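Long-range contacts in peptidoglycan glycosyltransferase (Eggerthella lenta, PDB 4MNR), which belongs to the penicillin-binding proteins, joining an N-terminal domain of the penicillin-binding protein A dimerisation family to a domain of the beta-lactamase clan: residues A55-V63 with L111-Q122; I75-G85 with T104-T112. One frame throughout, in Å; residues are numbered along the deposited sequence.

Interaction 1. Residues A55-V63 with L111-Q122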
loop_
_atom_site.group_PDB
_atom_site.type_symbol
_atom_site.label_atom_id
_atom_site.label_comp_id
_atom_site.label_asym_id
_atom_site.label_seq_id
_atom_site.Cartn_x
_atom_site.Cartn_y
_atom_site.Cartn_z
ATOM N N ALA A 55 -24.050 5.229 -3.311
ATOM C CA ALA A 55 -22.901 5.754 -4.044
ATOM C C ALA A 55 -22.272 4.767 -5.031
ATOM O O ALA A 55 -21.089 4.887 -5.354
ATOM C CB ALA A 55 -21.834 6.283 -3.069
ATOM N N GLY A 56 -23.052 3.801 -5.504
ATOM C CA GLY A 56 -22.576 2.907 -6.549
ATOM C C GLY A 56 -21.400 2.090 -6.067
ATOM O O GLY A 56 -21.479 1.464 -5.017
ATOM N N ASP A 57 -20.298 2.103 -6.810
ATOM C CA ASP A 57 -19.133 1.323 -6.386
ATOM C C ASP A 57 -18.061 2.124 -5.644
ATOM O O ASP A 57 -16.928 1.663 -5.499
ATOM C CB ASP A 57 -18.519 0.551 -7.564
ATOM C CG ASP A 57 -17.873 1.455 -8.601
ATOM O OD1 ASP A 57 -17.794 2.689 -8.396
ATOM O OD2 ASP A 57 -17.420 0.910 -9.631
ATOM N N LEU A 58 -18.424 3.305 -5.144
ATOM C CA LEU A 58 -17.461 4.155 -4.442
ATOM C C LEU A 58 -17.056 3.535 -3.106
ATOM O O LEU A 58 -17.903 3.346 -2.228
ATOM C CB LEU A 58 -18.056 5.561 -4.232
ATOM C CG LEU A 58 -17.057 6.622 -3.754
ATOM C CD1 LEU A 58 -16.038 6.979 -4.851
ATOM C CD2 LEU A 58 -17.794 7.862 -3.294
ATOM N N ALA A 59 -15.774 3.171 -2.989
ATOM C CA ALA A 59 -15.226 2.567 -1.777
ATOM C C ALA A 59 -15.994 1.335 -1.273
ATOM O O ALA A 59 -16.110 1.133 -0.072
ATOM C CB ALA A 59 -15.125 3.628 -0.659
ATOM N N SER A 60 -16.489 0.509 -2.187
ATOM C CA SER A 60 -17.312 -0.630 -1.787
ATOM C C SER A 60 -16.679 -1.543 -0.745
ATOM O O SER A 60 -17.340 -1.939 0.215
ATOM C CB SER A 60 -17.718 -1.457 -3.004
ATOM O OG SER A 60 -18.587 -0.700 -3.811
ATOM N N HIS A 61 -15.419 -1.907 -0.939
ATOM C CA HIS A 61 -14.788 -2.843 -0.010
ATOM C C HIS A 61 -14.625 -2.234 1.364
ATOM O O HIS A 61 -14.726 -2.927 2.372
ATOM C CB HIS A 61 -13.433 -3.291 -0.537
ATOM C CG HIS A 61 -13.522 -4.020 -1.835
ATOM N ND1 HIS A 61 -13.558 -3.368 -3.048
ATOM C CD2 HIS A 61 -13.615 -5.342 -2.110
ATOM C CE1 HIS A 61 -13.661 -4.262 -4.016
ATOM N NE2 HIS A 61 -13.694 -5.465 -3.475
ATOM N N VAL A 62 -14.351 -0.932 1.397
ATOM C CA VAL A 62 -14.184 -0.216 2.656
ATOM C C VAL A 62 -15.506 -0.092 3.424
ATOM O O VAL A 62 -15.565 -0.401 4.623
ATOM C CB VAL A 62 -13.582 1.183 2.429
ATOM C CG1 VAL A 62 -13.723 2.041 3.679
ATOM C CG2 VAL A 62 -12.109 1.076 2.041
ATOM N N VAL A 63 -16.566 0.323 2.732
ATOM C CA VAL A 63 -17.853 0.532 3.391
ATOM C C VAL A 63 -18.407 -0.787 3.933
ATOM O O VAL A 63 -18.876 -0.860 5.072
ATOM C CB VAL A 63 -18.885 1.283 2.484
ATOM C CG1 VAL A 63 -19.220 0.500 1.234
ATOM C CG2 VAL A 63 -20.179 1.585 3.261
ATOM N N LEU A 111 -15.689 9.107 7.410
ATOM C CA LEU A 111 -14.401 8.544 7.019
ATOM C C LEU A 111 -13.440 9.648 6.609
ATOM O O LEU A 111 -13.847 10.799 6.398
ATOM C CB LEU A 111 -14.569 7.574 5.849
ATOM C CG LEU A 111 -15.542 6.415 6.070
ATOM C CD1 LEU A 111 -15.549 5.498 4.850
ATOM C CD2 LEU A 111 -15.189 5.638 7.342
ATOM N N THR A 112 -12.167 9.273 6.482
ATOM C CA THR A 112 -11.127 10.182 6.004
ATOM C C THR A 112 -11.105 10.312 4.474
ATOM O O THR A 112 -10.441 11.204 3.935
ATOM C CB THR A 112 -9.732 9.696 6.439
ATOM O OG1 THR A 112 -9.605 8.305 6.124
ATOM C CG2 THR A 112 -9.539 9.875 7.954
ATOM N N LEU A 113 -11.817 9.421 3.784
ATOM C CA LEU A 113 -11.755 9.361 2.324
ATOM C C LEU A 113 -12.237 10.645 1.669
ATOM O O LEU A 113 -13.206 11.264 2.133
ATOM C CB LEU A 113 -12.625 8.221 1.805
ATOM C CG LEU A 113 -12.341 6.814 2.321
ATOM C CD1 LEU A 113 -13.320 5.852 1.663
ATOM C CD2 LEU A 113 -10.888 6.403 2.068
ATOM N N ASN A 114 -11.565 11.047 0.587
ATOM C CA ASN A 114 -12.079 12.107 -0.271
ATOM C C ASN A 114 -12.714 11.463 -1.501
ATOM O O ASN A 114 -12.096 10.614 -2.137
ATOM C CB ASN A 114 -10.964 13.066 -0.691
ATOM C CG ASN A 114 -11.446 14.091 -1.723
ATOM O OD1 ASN A 114 -11.382 13.842 -2.931
ATOM N ND2 ASN A 114 -11.973 15.225 -1.247
ATOM N N SER A 115 -13.953 11.822 -1.820
ATOM C CA SER A 115 -14.643 11.112 -2.895
ATOM C C SER A 115 -13.971 11.246 -4.265
ATOM O O SER A 115 -14.009 10.306 -5.054
ATOM C CB SER A 115 -16.121 11.519 -2.968
ATOM O OG SER A 115 -16.256 12.869 -3.375
ATOM N N LYS A 116 -13.333 12.384 -4.532
ATOM C CA LYS A 116 -12.705 12.598 -5.836
ATOM C C LYS A 116 -11.392 11.830 -5.966
ATOM O O LYS A 116 -11.092 11.266 -7.027
ATOM C CB LYS A 116 -12.475 14.089 -6.109
ATOM C CG LYS A 116 -13.764 14.892 -6.232
ATOM C CD LYS A 116 -13.472 16.390 -6.313
ATOM C CE LYS A 116 -12.559 16.728 -7.483
ATOM N NZ LYS A 116 -12.248 18.193 -7.555
ATOM N N ILE A 117 -10.610 11.802 -4.887
ATOM C CA ILE A 117 -9.374 11.026 -4.888
ATOM C C ILE A 117 -9.719 9.539 -4.934
ATOM O O ILE A 117 -9.088 8.762 -5.643
ATOM C CB ILE A 117 -8.491 11.366 -3.666
ATOM C CG1 ILE A 117 -8.176 12.860 -3.664
ATOM C CG2 ILE A 117 -7.187 10.588 -3.710
ATOM C CD1 ILE A 117 -7.352 13.315 -2.464
ATOM N N GLN A 118 -10.754 9.152 -4.195
ATOM C CA GLN A 118 -11.215 7.767 -4.214
ATOM C C GLN A 118 -11.620 7.351 -5.634
ATOM O O GLN A 118 -11.247 6.285 -6.099
ATOM C CB GLN A 118 -12.400 7.591 -3.261
ATOM C CG GLN A 118 -12.967 6.169 -3.248
ATOM C CD GLN A 118 -12.049 5.165 -2.584
ATOM O OE1 GLN A 118 -11.290 5.506 -1.681
ATOM N NE2 GLN A 118 -12.141 3.908 -3.017
ATOM N N GLN A 119 -12.336 8.221 -6.338
ATOM C CA GLN A 119 -12.769 7.900 -7.696
ATOM C C GLN A 119 -11.556 7.779 -8.624
ATOM O O GLN A 119 -11.525 6.911 -9.505
ATOM C CB GLN A 119 -13.756 8.949 -8.235
ATOM C CG GLN A 119 -14.361 8.564 -9.569
ATOM C CD GLN A 119 -15.151 7.281 -9.475
ATOM O OE1 GLN A 119 -16.084 7.181 -8.676
ATOM N NE2 GLN A 119 -14.777 6.284 -10.278
ATOM N N ALA A 120 -10.561 8.646 -8.432
ATOM C CA ALA A 120 -9.363 8.577 -9.266
ATOM C C ALA A 120 -8.630 7.259 -9.042
ATOM O O ALA A 120 -8.144 6.648 -9.994
ATOM C CB ALA A 120 -8.427 9.759 -8.988
ATOM N N ALA A 121 -8.556 6.830 -7.787
ATOM C CA ALA A 121 -7.909 5.548 -7.477
ATOM C C ALA A 121 -8.649 4.391 -8.140
ATOM O O ALA A 121 -8.038 3.473 -8.698
ATOM C CB ALA A 121 -7.837 5.350 -5.974
ATOM N N GLN A 122 -9.975 4.443 -8.101
ATOM C CA GLN A 122 -10.776 3.399 -8.726
ATOM C C GLN A 122 -10.661 3.431 -10.249
ATOM O O GLN A 122 -10.601 2.383 -10.894
ATOM C CB GLN A 122 -12.239 3.509 -8.279
ATOM C CG GLN A 122 -12.389 3.301 -6.792
ATOM C CD GLN A 122 -13.835 3.353 -6.315
ATOM O OE1 GLN A 122 -14.092 3.524 -5.121
ATOM N NE2 GLN A 122 -14.780 3.159 -7.233
HETATM O O HOH W 1 -14.765 1.828 -10.002
HETATM O O HOH W 2 -17.884 5.463 -7.926
HETATM O O HOH W 3 -16.614 4.074 -10.722
#
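The amide of Q122 reads the backbone of the turn D57-S60 with both of its polar atoms. OE1 takes the N-H of A59 at 2.7 Å, a nearly straight bond (178°) lying in the carbonyl plane. NE2 makes only weak bonds to D57, at 3.1 Å to its O and 3.3 Å to its OD1, the carboxylate and amide planes standing 77° apart. Glutamine suits this place because one flat group can both accept and donate. Its reach comes from a chain extended beyond CG (chi2 -178°). Beside this bonded pair, L58 lays CD1 on the aliphatic part of Q118, 3.6 Å from its CG, and CD2 against CB of S115. A59 sets CB 3.7 Å from L113 CD1, and the side chains of V62 and L111 run past each other in opposite directions, CG1 of V62 4.1 Å from CD1 of L111; small and branched apolar groups fill the apolar part of the contact.

A second shell fixes the first. NE2 of Q118 donates to Q122 OE1 at 2.9 Å, within its own amide plane, so two strong bonds grip that oxygen, while Q118 OE1 accepts from M145 N. Three waters join the D57 carboxylate to Q119 and Q122, and Q119 NE2 also binds D123. The turn itself is type II, with A59 in its left-handed position and serving as N-cap of helix 60-63. N114 caps helix 115-125, its OD1 accepting from the N of I117 and, weakly, from that of K116, while S115 OG binds D34.

That helix also packs on strand 142-148 and helix 438-453, as expected for the helix-flanked antiparallel sheet of the penicillin-binding and serine beta-lactamase fold. The contact thus fastens a turn of the dimerisation-family region onto helix 115-125 of that fold.

Interaction 2. Residues I75-G85 with T104-T112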
loop_
_atom_site.group_PDB
_atom_site.type_symbol
_atom_site.label_atom_id
_atom_site.label_comp_id
_atom_site.label_asym_id
_atom_site.label_seq_id
_atom_site.Cartn_x
_atom_site.Cartn_y
_atom_site.Cartn_z
ATOM N N ILE A 75 -16.443 -1.342 7.114
ATOM C CA ILE A 75 -16.724 -0.393 8.192
ATOM C C ILE A 75 -18.034 -0.751 8.896
ATOM O O ILE A 75 -18.162 -0.582 10.108
ATOM C CB ILE A 75 -16.744 1.073 7.663
ATOM C CG1 ILE A 75 -15.335 1.507 7.244
ATOM C CG2 ILE A 75 -17.326 2.040 8.697
ATOM C CD1 ILE A 75 -14.365 1.732 8.403
ATOM N N GLU A 76 -18.996 -1.284 8.144
ATOM C CA GLU A 76 -20.264 -1.731 8.735
ATOM C C GLU A 76 -20.023 -2.729 9.864
ATOM O O GLU A 76 -20.736 -2.740 10.873
ATOM C CB GLU A 76 -21.159 -2.387 7.674
ATOM C CG GLU A 76 -21.693 -1.445 6.595
ATOM C CD GLU A 76 -22.975 -0.726 7.010
ATOM O OE1 GLU A 76 -23.838 -0.504 6.135
ATOM O OE2 GLU A 76 -23.127 -0.375 8.197
ATOM N N LYS A 77 -19.024 -3.589 9.670
ATOM C CA LYS A 77 -18.614 -4.552 10.689
ATOM C C LYS A 77 -17.788 -3.907 11.803
ATOM O O LYS A 77 -18.105 -4.056 12.987
ATOM C CB LYS A 77 -17.824 -5.699 10.048
ATOM C CG LYS A 77 -17.336 -6.766 11.020
ATOM C CD LYS A 77 -16.430 -7.755 10.299
ATOM C CE LYS A 77 -16.090 -8.945 11.175
ATOM N NZ LYS A 77 -14.664 -8.928 11.593
ATOM N N ALA A 78 -16.737 -3.187 11.422
ATOM C CA ALA A 78 -15.791 -2.648 12.394
ATOM C C ALA A 78 -16.452 -1.669 13.349
ATOM O O ALA A 78 -16.107 -1.611 14.528
ATOM C CB ALA A 78 -14.615 -1.985 11.687
ATOM N N TYR A 79 -17.407 -0.902 12.836
ATOM C CA TYR A 79 -18.060 0.116 13.645
ATOM C C TYR A 79 -19.520 -0.234 13.877
ATOM O O TYR A 79 -20.348 0.639 14.124
ATOM C CB TYR A 79 -17.882 1.505 13.007
ATOM C CG TYR A 79 -16.437 1.941 13.081
ATOM C CD1 TYR A 79 -15.965 2.688 14.154
ATOM C CD2 TYR A 79 -15.530 1.543 12.111
ATOM C CE1 TYR A 79 -14.625 3.057 14.234
ATOM C CE2 TYR A 79 -14.206 1.896 12.185
ATOM C CZ TYR A 79 -13.756 2.647 13.247
ATOM O OH TYR A 79 -12.426 2.999 13.285
ATOM N N ASN A 80 -19.822 -1.532 13.819
ATOM C CA ASN A 80 -21.187 -2.011 14.009
ATOM C C ASN A 80 -21.837 -1.500 15.286
ATOM O O ASN A 80 -22.980 -1.054 15.264
ATOM C CB ASN A 80 -21.235 -3.541 13.965
ATOM C CG ASN A 80 -22.651 -4.080 13.910
ATOM O OD1 ASN A 80 -23.433 -3.722 13.027
ATOM N ND2 ASN A 80 -22.984 -4.962 14.845
ATOM N N ASP A 81 -21.106 -1.551 16.396
ATOM C CA ASP A 81 -21.654 -1.119 17.676
ATOM C C ASP A 81 -22.058 0.358 17.697
ATOM O O ASP A 81 -23.121 0.703 18.219
ATOM C CB ASP A 81 -20.679 -1.433 18.814
ATOM C CG ASP A 81 -20.557 -2.922 19.076
ATOM O OD1 ASP A 81 -21.528 -3.659 18.786
ATOM O OD2 ASP A 81 -19.494 -3.357 19.568
ATOM N N THR A 82 -21.227 1.222 17.127
ATOM C CA THR A 82 -21.556 2.643 17.109
ATOM C C THR A 82 -22.672 2.932 16.109
ATOM O O THR A 82 -23.523 3.785 16.349
ATOM C CB THR A 82 -20.341 3.521 16.770
ATOM O OG1 THR A 82 -19.139 2.860 17.178
ATOM C CG2 THR A 82 -20.450 4.853 17.496
ATOM N N LEU A 83 -22.667 2.211 14.993
ATOM C CA LEU A 83 -23.660 2.440 13.945
ATOM C C LEU A 83 -25.038 1.947 14.358
ATOM O O LEU A 83 -26.049 2.541 13.993
ATOM C CB LEU A 83 -23.233 1.750 12.646
ATOM C CG LEU A 83 -22.050 2.403 11.935
ATOM C CD1 LEU A 83 -21.445 1.446 10.923
ATOM C CD2 LEU A 83 -22.532 3.694 11.260
ATOM N N LYS A 84 -25.066 0.857 15.116
ATOM C CA LYS A 84 -26.312 0.238 15.553
ATOM C C LYS A 84 -27.073 1.121 16.535
ATOM O O LYS A 84 -28.280 1.327 16.402
ATOM C CB LYS A 84 -26.003 -1.089 16.240
ATOM C CG LYS A 84 -26.738 -2.279 15.685
ATOM C CD LYS A 84 -26.148 -3.557 16.252
ATOM C CE LYS A 84 -25.969 -3.454 17.762
ATOM N NZ LYS A 84 -25.359 -4.681 18.346
ATOM N N GLY A 85 -26.359 1.626 17.535
ATOM C CA GLY A 85 -26.978 2.418 18.582
ATOM C C GLY A 85 -27.739 1.557 19.572
ATOM O O GLY A 85 -27.385 0.399 19.799
ATOM N N THR A 104 -33.511 4.479 20.043
ATOM C CA THR A 104 -32.546 5.547 19.815
ATOM C C THR A 104 -31.658 5.228 18.614
ATOM O O THR A 104 -31.099 4.135 18.512
ATOM C CB THR A 104 -31.660 5.793 21.052
ATOM O OG1 THR A 104 -30.796 4.669 21.256
ATOM C CG2 THR A 104 -32.521 6.004 22.293
ATOM N N ALA A 105 -31.537 6.192 17.709
ATOM C CA ALA A 105 -30.766 6.018 16.486
ATOM C C ALA A 105 -29.299 5.718 16.771
ATOM O O ALA A 105 -28.790 6.009 17.853
ATOM C CB ALA A 105 -30.892 7.256 15.603
ATOM N N GLY A 106 -28.626 5.126 15.792
ATOM C CA GLY A 106 -27.199 4.891 15.884
ATOM C C GLY A 106 -26.423 6.142 15.524
ATOM O O GLY A 106 -27.000 7.151 15.121
ATOM N N ASN A 107 -25.105 6.068 15.665
ATOM C CA ASN A 107 -24.243 7.209 15.414
ATOM C C ASN A 107 -23.735 7.231 13.977
ATOM O O ASN A 107 -23.627 6.195 13.335
ATOM C CB ASN A 107 -23.069 7.198 16.393
ATOM C CG ASN A 107 -23.523 7.264 17.841
ATOM O OD1 ASN A 107 -24.331 8.111 18.205
ATOM N ND2 ASN A 107 -23.028 6.350 18.665
ATOM N N ASP A 108 -23.431 8.423 13.481
ATOM C CA ASP A 108 -22.976 8.593 12.114
ATOM C C ASP A 108 -21.460 8.586 12.087
ATOM O O ASP A 108 -20.809 9.217 12.921
ATOM C CB ASP A 108 -23.498 9.907 11.527
ATOM C CG ASP A 108 -25.013 9.945 11.414
ATOM O OD1 ASP A 108 -25.652 8.874 11.292
ATOM O OD2 ASP A 108 -25.569 11.063 11.447
ATOM N N VAL A 109 -20.903 7.872 11.116
ATOM C CA VAL A 109 -19.459 7.710 11.003
ATOM C C VAL A 109 -18.932 8.464 9.788
ATOM O O VAL A 109 -19.422 8.262 8.679
ATOM C CB VAL A 109 -19.110 6.219 10.872
ATOM C CG1 VAL A 109 -17.628 6.036 10.550
ATOM C CG2 VAL A 109 -19.469 5.491 12.152
ATOM N N THR A 110 -17.950 9.342 10.005
ATOM C CA THR A 110 -17.311 10.085 8.916
ATOM C C THR A 110 -15.917 9.544 8.644
ATOM O O THR A 110 -15.071 9.508 9.540
ATOM C CB THR A 110 -17.211 11.597 9.239
ATOM O OG1 THR A 110 -18.526 12.133 9.420
ATOM C CG2 THR A 110 -16.527 12.348 8.096
ATOM N N LEU A 111 -15.689 9.107 7.410
ATOM C CA LEU A 111 -14.401 8.544 7.019
ATOM C C LEU A 111 -13.440 9.648 6.609
ATOM O O LEU A 111 -13.847 10.799 6.398
ATOM C CB LEU A 111 -14.569 7.574 5.849
ATOM C CG LEU A 111 -15.542 6.415 6.070
ATOM C CD1 LEU A 111 -15.549 5.498 4.850
ATOM C CD2 LEU A 111 -15.189 5.638 7.342
ATOM N N THR A 112 -12.167 9.273 6.482
ATOM C CA THR A 112 -11.127 10.182 6.004
ATOM C C THR A 112 -11.105 10.312 4.474
ATOM O O THR A 112 -10.441 11.204 3.935
ATOM C CB THR A 112 -9.732 9.696 6.439
ATOM O OG1 THR A 112 -9.605 8.305 6.124
ATOM C CG2 THR A 112 -9.539 9.875 7.954
#
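Y79 meets V109 through the root of its side chain, CB lying 4.4 Å from V109 CG2, while the edge of its ring has I75 O in plane. The side chain of N107, which ends in the other flat group, crosses that of T82 at about a right angle, and its ND2 packs tightly, 3.2 Å from T82 CG2. Its backbone does the bonding: N107 N donates to T82 O over 2.9 Å (165°).

One residue earlier, G106 brings its CA to 3.2 Å from L83 O in a straight CA-H...O contact; with no side chain it lets the two backbones meet this closely. L83 points its CB away from the strand, yet its CD2 comes back to touch both N107 O and V109 CG2, 3.7 Å from the latter. N107 O is buried by the contact and has no hydrogen-bond partner in the model. V109 has CG2 beside its backbone N (chi1 172° for CG1), which presents that methyl to L83 and Y79 and leaves CG1 for I75. Further along, I75 CD1 lies 4.1 Å from L111 CD2. Branched residues suit this apolar seam between helix and strand.

Strand 108-111 lies between strands 30-31 and 343-347 of a mixed sheet, and helices 74-78 and 80-84 cover it. I75 and L83 also rest on I30, T82 and N107 on V346, while E76 forms salt bridges with R27 and R51.

Both interactions use the chain around strand 108-111, sharing L111 and T112, and interaction 2 is nested within the loop that interaction 1 closes. They also touch directly: V62 O and V63 O probably accept hydrogen bonds from I75 N and E76 N, joining helix 60-63 to helix 74-78. Neither is wholly buried, but interaction 1 lies nearer the centre of the chain and has no exposed residue among those that touch, whereas interaction 2 reaches the exposed end at T104 and G85. Interaction 1, between two regions of the fold, combines glutamine amides and bridging waters with apolar packing, while interaction 2, within one region, has mostly aliphatic packing and one backbone hydrogen bond.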